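PDB 5FQ8: outer membrane protein OMP121 from Bacteroides thetaiotaomicron, which probably imports nutrients across the outer membrane as a TonB-dependent receptor, a beta-barrel transporter closed from within by a plug domain. Local coordinates for residues Ser92-Thr97 with Asp673-Ser678; Asn669-Lys674 with Leu694-Asn699; Ile732-Glu737 with Met753-Gly758. One frame throughout, in Å; residues are numbered along the deposited sequence.

Contact 1 (Ser92-Thr97 with Asp673-Ser678); sequences SSLSGT and DKQIFS
The Phe677 ring meets the loop Ser92-Thr97 in two ways. Leu94 CB lies over one face, 4.2 Å above the ring plane and displaced toward the rim, while Ser95 CB comes in at the edge, in plane, 3.4 Å from Phe677 CE1. With chi1 at 173°, Phe677 CG stands anti to the backbone N, which carries the ring across to the loop. The second flat group is the amide of Gln675, on a chain extended beyond CG. Its NE2 donates to Ser92 O over 2.8 Å in a bent bond (134° at the hydrogen), with the acceptor lying 31° out of the amide plane. The loop also ties itself together: Ser95 OG donates to Leu94 O at 2.7 Å, in the carbonyl plane and on a lone pair, and Asn98 OD1 accepts from Ser93 N. This is a plug-to-wall contact inside the barrel, as expected of a TonB-dependent receptor, whose plug fills the barrel: a plug loop between strands 84-88 and 101-103 rests on wall strand 661-680, with Leu94 also touching Leu694 and Ile697, and Ser92 reaching Asn699 on the adjoining strand 697-712.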
loop_
_atom_site.group_PDB
_atom_site.type_symbol
_atom_site.label_atom_id
_atom_site.label_comp_id
_atom_site.label_asym_id
_atom_site.label_seq_id
_atom_site.Cartn_x
_atom_site.Cartn_y
_atom_site.Cartn_z
ATOM N N SER B 92 3.089 -12.823 -35.183
ATOM C CA SER B 92 3.950 -11.849 -35.824
ATOM C C SER B 92 4.658 -10.963 -34.823
ATOM O O SER B 92 5.804 -10.572 -35.048
ATOM C CB SER B 92 3.145 -10.974 -36.771
ATOM O OG SER B 92 2.437 -11.774 -37.687
ATOM N N SER B 93 3.998 -10.643 -33.718
ATOM C CA SER B 93 4.538 -9.729 -32.722
ATOM C C SER B 93 5.390 -10.535 -31.755
ATOM O O SER B 93 4.889 -11.448 -31.092
ATOM C CB SER B 93 3.397 -9.006 -32.004
ATOM O OG SER B 93 3.845 -7.897 -31.242
ATOM N N LEU B 94 6.685 -10.228 -31.690
ATOM C CA LEU B 94 7.540 -11.040 -30.842
ATOM C C LEU B 94 7.266 -10.771 -29.380
ATOM O O LEU B 94 7.461 -11.650 -28.547
ATOM C CB LEU B 94 8.999 -10.797 -31.163
ATOM C CG LEU B 94 9.818 -12.065 -31.093
ATOM C CD1 LEU B 94 9.139 -13.095 -31.936
ATOM C CD2 LEU B 94 11.192 -11.774 -31.621
ATOM N N SER B 95 6.832 -9.572 -29.049
ATOM C CA SER B 95 6.195 -9.350 -27.770
ATOM C C SER B 95 5.401 -8.079 -27.845
ATOM O O SER B 95 5.943 -7.019 -28.166
ATOM C CB SER B 95 7.200 -9.281 -26.638
ATOM O OG SER B 95 7.391 -10.568 -26.093
ATOM N N GLY B 96 4.097 -8.207 -27.627
ATOM C CA GLY B 96 3.446 -9.503 -27.500
ATOM C C GLY B 96 1.949 -9.399 -27.749
ATOM O O GLY B 96 1.126 -9.852 -26.956
ATOM N N THR B 97 1.596 -8.774 -28.864
ATOM C CA THR B 97 0.210 -8.466 -29.193
ATOM C C THR B 97 -0.167 -9.210 -30.466
ATOM O O THR B 97 0.112 -8.738 -31.573
ATOM C CB THR B 97 0.021 -6.972 -29.374
ATOM O OG1 THR B 97 0.531 -6.279 -28.230
ATOM C CG2 THR B 97 -1.455 -6.663 -29.555
ATOM N N ASP B 673 7.919 -6.906 -40.620
ATOM C CA ASP B 673 9.259 -6.338 -40.589
ATOM C C ASP B 673 9.321 -5.120 -39.679
ATOM O O ASP B 673 8.315 -4.470 -39.404
ATOM C CB ASP B 673 9.717 -5.936 -41.989
ATOM C CG ASP B 673 11.216 -5.871 -42.104
ATOM O OD1 ASP B 673 11.897 -6.542 -41.317
ATOM O OD2 ASP B 673 11.721 -5.156 -42.984
ATOM N N LYS B 674 10.529 -4.808 -39.233
ATOM C CA LYS B 674 10.827 -3.619 -38.436
ATOM C C LYS B 674 9.935 -3.492 -37.205
ATOM O O LYS B 674 9.683 -2.390 -36.732
ATOM C CB LYS B 674 10.734 -2.340 -39.273
ATOM C CG LYS B 674 11.439 -2.384 -40.612
ATOM C CD LYS B 674 12.887 -2.799 -40.490
ATOM C CE LYS B 674 13.695 -2.388 -41.720
ATOM N NZ LYS B 674 12.890 -2.466 -42.972
ATOM N N GLN B 675 9.451 -4.599 -36.664
ATOM C CA GLN B 675 8.670 -4.536 -35.440
ATOM C C GLN B 675 9.537 -4.051 -34.286
ATOM O O GLN B 675 10.606 -4.605 -34.022
ATOM C CB GLN B 675 8.074 -5.913 -35.159
ATOM C CG GLN B 675 8.188 -6.438 -33.759
ATOM C CD GLN B 675 7.891 -7.913 -33.702
ATOM O OE1 GLN B 675 7.793 -8.502 -32.641
ATOM N NE2 GLN B 675 7.736 -8.514 -34.857
ATOM N N ILE B 676 9.082 -3.000 -33.609
ATOM C CA ILE B 676 9.827 -2.444 -32.485
ATOM C C ILE B 676 9.710 -3.364 -31.283
ATOM O O ILE B 676 8.614 -3.744 -30.873
ATOM C CB ILE B 676 9.322 -1.040 -32.139
ATOM C CG1 ILE B 676 9.699 -0.042 -33.214
ATOM C CG2 ILE B 676 9.925 -0.598 -30.870
ATOM C CD1 ILE B 676 8.585 0.310 -34.108
ATOM N N PHE B 677 10.843 -3.688 -30.682
ATOM C CA PHE B 677 10.881 -4.710 -29.654
ATOM C C PHE B 677 12.057 -4.430 -28.738
ATOM O O PHE B 677 13.090 -3.935 -29.190
ATOM C CB PHE B 677 10.993 -6.092 -30.307
ATOM C CG PHE B 677 11.216 -7.205 -29.349
ATOM C CD1 PHE B 677 10.192 -7.685 -28.581
ATOM C CD2 PHE B 677 12.446 -7.791 -29.244
ATOM C CE1 PHE B 677 10.385 -8.713 -27.713
ATOM C CE2 PHE B 677 12.653 -8.821 -28.370
ATOM C CZ PHE B 677 11.609 -9.288 -27.598
ATOM N N SER B 678 11.889 -4.723 -27.452
ATOM C CA SER B 678 12.963 -4.536 -26.476
ATOM C C SER B 678 13.874 -5.744 -26.554
ATOM O O SER B 678 13.702 -6.730 -25.840
ATOM C CB SER B 678 12.393 -4.343 -25.082
ATOM O OG SER B 678 11.911 -3.020 -24.915
#

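Contact 2 (Asn669-Lys674 with Leu694-Asn699); sequences NRNTDK and LGKIRN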
loop_
_atom_site.group_PDB
_atom_site.type_symbol
_atom_site.label_atom_id
_atom_site.label_comp_id
_atom_site.label_asym_id
_atom_site.label_seq_id
_atom_site.Cartn_x
_atom_site.Cartn_y
_atom_site.Cartn_z
ATOM N N ASN B 669 1.557 -15.690 -47.603
ATOM C CA ASN B 669 2.968 -15.466 -47.317
ATOM C C ASN B 669 3.078 -14.120 -46.613
ATOM O O ASN B 669 2.949 -13.076 -47.252
ATOM C CB ASN B 669 3.784 -15.508 -48.604
ATOM C CG ASN B 669 5.215 -15.091 -48.403
ATOM O OD1 ASN B 669 6.055 -15.899 -48.048
ATOM N ND2 ASN B 669 5.503 -13.823 -48.648
ATOM N N ARG B 670 3.324 -14.150 -45.304
ATOM C CA ARG B 670 3.233 -12.990 -44.422
ATOM C C ARG B 670 4.608 -12.645 -43.869
ATOM O O ARG B 670 5.278 -13.515 -43.308
ATOM C CB ARG B 670 2.273 -13.298 -43.272
ATOM C CG ARG B 670 1.685 -12.142 -42.543
ATOM C CD ARG B 670 0.932 -12.698 -41.351
ATOM N NE ARG B 670 -0.288 -11.965 -41.021
ATOM C CZ ARG B 670 -1.462 -12.175 -41.598
ATOM N NH1 ARG B 670 -1.573 -13.077 -42.544
ATOM N NH2 ARG B 670 -2.520 -11.474 -41.238
ATOM N N ASN B 671 5.023 -11.383 -44.011
ATOM C CA ASN B 671 6.301 -10.906 -43.469
ATOM C C ASN B 671 6.055 -9.666 -42.626
ATOM O O ASN B 671 5.687 -8.618 -43.159
ATOM C CB ASN B 671 7.310 -10.589 -44.577
ATOM C CG ASN B 671 7.984 -11.830 -45.129
ATOM O OD1 ASN B 671 7.762 -12.210 -46.272
ATOM N ND2 ASN B 671 8.806 -12.469 -44.317
ATOM N N THR B 672 6.287 -9.777 -41.329
ATOM C CA THR B 672 6.228 -8.643 -40.412
ATOM C C THR B 672 7.645 -8.127 -40.172
ATOM O O THR B 672 8.470 -8.826 -39.583
ATOM C CB THR B 672 5.562 -9.055 -39.107
ATOM O OG1 THR B 672 4.276 -9.603 -39.395
ATOM C CG2 THR B 672 5.405 -7.856 -38.201
ATOM N N ASP B 673 7.919 -6.906 -40.620
ATOM C CA ASP B 673 9.259 -6.338 -40.589
ATOM C C ASP B 673 9.321 -5.120 -39.679
ATOM O O ASP B 673 8.315 -4.470 -39.404
ATOM C CB ASP B 673 9.717 -5.936 -41.989
ATOM C CG ASP B 673 11.216 -5.871 -42.104
ATOM O OD1 ASP B 673 11.897 -6.542 -41.317
ATOM O OD2 ASP B 673 11.721 -5.156 -42.984
ATOM N N LYS B 674 10.529 -4.808 -39.233
ATOM C CA LYS B 674 10.827 -3.619 -38.436
ATOM C C LYS B 674 9.935 -3.492 -37.205
ATOM O O LYS B 674 9.683 -2.390 -36.732
ATOM C CB LYS B 674 10.734 -2.340 -39.273
ATOM C CG LYS B 674 11.439 -2.384 -40.612
ATOM C CD LYS B 674 12.887 -2.799 -40.490
ATOM C CE LYS B 674 13.695 -2.388 -41.720
ATOM N NZ LYS B 674 12.890 -2.466 -42.972
ATOM N N LEU B 694 13.121 -4.922 -35.412
ATOM C CA LEU B 694 13.585 -6.281 -35.632
ATOM C C LEU B 694 13.634 -6.609 -37.119
ATOM O O LEU B 694 13.387 -5.774 -37.991
ATOM C CB LEU B 694 12.691 -7.284 -34.919
ATOM C CG LEU B 694 12.645 -7.300 -33.406
ATOM C CD1 LEU B 694 11.987 -8.558 -32.931
ATOM C CD2 LEU B 694 14.023 -7.192 -32.841
ATOM N N GLY B 695 13.966 -7.850 -37.403
ATOM C CA GLY B 695 13.875 -8.366 -38.748
ATOM C C GLY B 695 12.479 -8.859 -39.066
ATOM O O GLY B 695 11.497 -8.521 -38.405
ATOM N N LYS B 696 12.401 -9.681 -40.099
ATOM C CA LYS B 696 11.140 -10.234 -40.562
ATOM C C LYS B 696 10.764 -11.475 -39.768
ATOM O O LYS B 696 11.570 -12.392 -39.607
ATOM C CB LYS B 696 11.231 -10.578 -42.046
ATOM C CG LYS B 696 11.484 -9.386 -42.932
ATOM C CD LYS B 696 11.841 -9.781 -44.344
ATOM C CE LYS B 696 12.109 -8.553 -45.143
ATOM N NZ LYS B 696 12.135 -8.816 -46.577
ATOM N N ILE B 697 9.546 -11.490 -39.274
ATOM C CA ILE B 697 8.916 -12.694 -38.767
ATOM C C ILE B 697 7.956 -13.184 -39.838
ATOM O O ILE B 697 7.002 -12.486 -40.193
ATOM C CB ILE B 697 8.188 -12.430 -37.446
ATOM C CG1 ILE B 697 9.110 -11.705 -36.489
ATOM C CG2 ILE B 697 7.733 -13.733 -36.826
ATOM C CD1 ILE B 697 9.975 -12.629 -35.754
ATOM N N ARG B 698 8.218 -14.366 -40.370
ATOM C CA ARG B 698 7.498 -14.871 -41.523
ATOM C C ARG B 698 6.506 -15.940 -41.101
ATOM O O ARG B 698 6.830 -16.817 -40.296
ATOM C CB ARG B 698 8.464 -15.430 -42.562
ATOM C CG ARG B 698 7.823 -15.742 -43.879
ATOM C CD ARG B 698 8.845 -16.166 -44.876
ATOM N NE ARG B 698 9.394 -17.459 -44.520
ATOM C CZ ARG B 698 10.458 -17.993 -45.098
ATOM N NH1 ARG B 698 11.092 -17.336 -46.054
ATOM N NH2 ARG B 698 10.882 -19.182 -44.716
ATOM N N ASN B 699 5.289 -15.840 -41.630
ATOM C CA ASN B 699 4.266 -16.869 -41.484
ATOM C C ASN B 699 3.747 -17.216 -42.873
ATOM O O ASN B 699 3.189 -16.362 -43.563
ATOM C CB ASN B 699 3.130 -16.407 -40.572
ATOM C CG ASN B 699 3.534 -16.372 -39.122
ATOM O OD1 ASN B 699 3.557 -17.392 -38.443
ATOM N ND2 ASN B 699 3.855 -15.188 -38.636
HETATM O O HOH W 1 4.485 -12.824 -39.674
#
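Leu694 O takes a weak hydrogen bond from Lys674 N at 3.3 Å, just short of the regular pairing. Gly695 follows, its carbonyl carbon close to Asp673 OD1. The Lys696 side chain runs extended and crosses Asp673 at a slant, so that Lys696 CG lies 3.3 Å from Asp673 OD1; Lys696 NZ, 5.1 Å from Asp673 OD2, is too far for a salt bridge, though the opposite charges probably attract, and Asp673 OD2 is bridged instead by Lys674 NZ. Ile697 forms a hydrogen-bonded antiparallel pair with Thr672, and Thr672 N points almost straight at Ile697 O (3.0 Å, 179°). Ile697 O also accepts from a water at 2.6 Å, which is hydrogen-bonded to Thr672 OG1 as well and takes a bond from Asn699 ND2. Arg698 and Asn671 form a non-hydrogen-bonded antiparallel pair. With CG opposite the backbone N (chi1 -170°), Arg698 brings that atom to 3.4 Å from Asn671 ND2, and the two side chains run alongside each other in one direction, the amide turned 63° from the guanidinium plane. At Asn699 two backbone bonds with Arg670 resume the ladder, Arg670 N to Asn699 O being 2.8 Å. Arg670's own end is held by Glu647 and by plug carbonyls of Lys145 and Ala158, while Asn699 OD1 accepts from Asn727. This is a beta-barrel wall: strand 661-680 sits between 643-656 and 697-712, and the latter is followed by 716-731.

Contact 3 (Ile732-Glu737 with Met753-Gly758); sequences ISLPEE and MYAITG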
loop_
_atom_site.group_PDB
_atom_site.type_symbol
_atom_site.label_atom_id
_atom_site.label_comp_id
_atom_site.label_asym_id
_atom_site.label_seq_id
_atom_site.Cartn_x
_atom_site.Cartn_y
_atom_site.Cartn_z
ATOM N N ILE B 732 13.162 -14.439 -39.367
ATOM C CA ILE B 732 14.134 -14.418 -40.453
ATOM C C ILE B 732 15.471 -13.859 -39.997
ATOM O O ILE B 732 16.519 -14.440 -40.266
ATOM C CB ILE B 732 13.578 -13.657 -41.673
ATOM C CG1 ILE B 732 12.673 -14.584 -42.477
ATOM C CG2 ILE B 732 14.704 -13.183 -42.549
ATOM C CD1 ILE B 732 12.363 -14.073 -43.857
ATOM N N SER B 733 15.461 -12.733 -39.298
ATOM C CA SER B 733 16.684 -12.220 -38.706
ATOM C C SER B 733 16.337 -11.451 -37.449
ATOM O O SER B 733 15.271 -10.847 -37.348
ATOM C CB SER B 733 17.456 -11.324 -39.672
ATOM O OG SER B 733 16.666 -10.225 -40.073
ATOM N N LEU B 734 17.232 -11.519 -36.477
ATOM C CA LEU B 734 17.228 -10.650 -35.329
ATOM C C LEU B 734 18.538 -9.885 -35.340
ATOM O O LEU B 734 19.592 -10.504 -35.531
ATOM C CB LEU B 734 17.084 -11.444 -34.038
ATOM C CG LEU B 734 15.679 -11.972 -33.784
ATOM C CD1 LEU B 734 15.686 -12.870 -32.605
ATOM C CD2 LEU B 734 14.724 -10.830 -33.553
ATOM N N PRO B 735 18.519 -8.557 -35.173
ATOM C CA PRO B 735 19.736 -7.750 -35.327
ATOM C C PRO B 735 21.019 -8.378 -34.806
ATOM O O PRO B 735 21.154 -8.665 -33.614
ATOM C CB PRO B 735 19.379 -6.481 -34.556
ATOM C CG PRO B 735 17.956 -6.327 -34.812
ATOM C CD PRO B 735 17.366 -7.713 -34.858
ATOM N N GLU B 736 21.959 -8.590 -35.730
ATOM C CA GLU B 736 23.151 -9.378 -35.447
ATOM C C GLU B 736 23.922 -8.804 -34.281
ATOM O O GLU B 736 24.416 -9.545 -33.427
ATOM C CB GLU B 736 24.059 -9.422 -36.675
ATOM C CG GLU B 736 23.639 -10.357 -37.798
ATOM C CD GLU B 736 24.533 -10.225 -39.024
ATOM O OE1 GLU B 736 25.321 -9.257 -39.064
ATOM O OE2 GLU B 736 24.455 -11.076 -39.940
ATOM N N GLU B 737 24.004 -7.477 -34.222
ATOM C CA GLU B 737 24.905 -6.798 -33.306
ATOM C C GLU B 737 24.664 -7.168 -31.863
ATOM O O GLU B 737 25.571 -7.017 -31.047
ATOM C CB GLU B 737 24.783 -5.296 -33.494
ATOM C CG GLU B 737 24.857 -4.895 -34.945
ATOM C CD GLU B 737 23.509 -4.931 -35.609
ATOM O OE1 GLU B 737 22.529 -4.537 -34.949
ATOM O OE2 GLU B 737 23.422 -5.367 -36.776
ATOM N N MET B 753 12.320 -20.487 -23.518
ATOM C CA MET B 753 11.768 -20.397 -24.860
ATOM C C MET B 753 12.252 -19.110 -25.511
ATOM O O MET B 753 12.130 -18.030 -24.931
ATOM C CB MET B 753 10.235 -20.464 -24.808
ATOM C CG MET B 753 9.520 -20.289 -26.133
ATOM S SD MET B 753 7.774 -19.948 -25.961
ATOM C CE MET B 753 7.090 -21.507 -26.173
ATOM N N TYR B 754 12.792 -19.223 -26.702
ATOM C CA TYR B 754 13.545 -18.137 -27.308
ATOM C C TYR B 754 12.902 -17.695 -28.605
ATOM O O TYR B 754 11.889 -18.227 -29.031
ATOM C CB TYR B 754 14.997 -18.563 -27.550
ATOM C CG TYR B 754 15.764 -18.752 -26.272
ATOM C CD1 TYR B 754 16.308 -17.662 -25.605
ATOM C CD2 TYR B 754 15.914 -20.010 -25.707
ATOM C CE1 TYR B 754 16.984 -17.818 -24.428
ATOM C CE2 TYR B 754 16.601 -20.173 -24.530
ATOM C CZ TYR B 754 17.130 -19.071 -23.895
ATOM O OH TYR B 754 17.819 -19.213 -22.717
ATOM N N ALA B 755 13.504 -16.684 -29.215
ATOM C CA ALA B 755 13.318 -16.359 -30.620
ATOM C C ALA B 755 14.708 -16.258 -31.220
ATOM O O ALA B 755 15.460 -15.345 -30.886
ATOM C CB ALA B 755 12.540 -15.064 -30.807
ATOM N N ILE B 756 15.054 -17.200 -32.082
ATOM C CA ILE B 756 16.395 -17.332 -32.629
ATOM C C ILE B 756 16.331 -17.112 -34.130
ATOM O O ILE B 756 15.312 -17.383 -34.762
ATOM C CB ILE B 756 16.960 -18.712 -32.278
ATOM C CG1 ILE B 756 16.680 -19.015 -30.816
ATOM C CG2 ILE B 756 18.425 -18.753 -32.511
ATOM C CD1 ILE B 756 17.270 -20.308 -30.355
ATOM N N THR B 757 17.435 -16.639 -34.705
ATOM C CA THR B 757 17.387 -15.997 -36.015
ATOM C C THR B 757 16.801 -16.908 -37.084
ATOM O O THR B 757 15.766 -16.594 -37.670
ATOM C CB THR B 757 18.775 -15.503 -36.427
ATOM O OG1 THR B 757 19.075 -14.303 -35.717
ATOM C CG2 THR B 757 18.813 -15.182 -37.895
ATOM N N GLY B 758 17.441 -18.030 -37.375
ATOM C CA GLY B 758 16.941 -18.788 -38.509
ATOM C C GLY B 758 15.990 -19.908 -38.148
ATOM O O GLY B 758 16.008 -20.962 -38.780
#
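Thr757 sets its two branches against different parts of the loop Ile732-Glu737, where the chain leaves barrel strand 716-731 and enters a small antiparallel sheet (741-746, 752-756, 763-766 and 793-794). Chi1 of -77° places the methyl CG2 anti to the backbone N; it packs on the loop backbone, 3.4 Å from Ile732 O and 3.7 Å from Ser733 CA. The hydroxyl branch faces Leu734 instead. Leu734 directs its CB at the strand, and its CD1 methyl reaches Ala755 CB at 4.2 Å, an apolar contact between two buried residues. The leucine side chain passes beside the threonine hydroxyl on its way to Ala755. Ala755 also touches Leu94 of the plug, and Leu734 touches Leu694 and Thr742, so the apolar patch continues beyond the two segments. The contact packs the loop that follows strand 716-731 against the end of strand 752-756 in the small sheet. Thr757 OG1 accepts a weak bond from Leu734 N, 3.4 Å long with 151° at the hydrogen, and is also hydrogen-bonded to Gly740 O.

The three contacts lie close together on one side of the chain's centre: contacts 1 and 2 have centres about 9 Å apart, and contact 3 is about 12 Å from each. Contacts 1 and 2 share Asp673 and Lys674 on strand 661-680, whose next strand in the wall is 697-712. Along the chain the plug loop comes first, then the wall strands, then the segments of contact 3. Leu94, Leu694, Leu734 and Ala755 pack together where all three meet, and a probable hydrogen bond from Ile732 N to Lys696 O joins contacts 2 and 3. Plug, barrel wall and the small sheet therefore converge on one apolar junction, away from the metal sites.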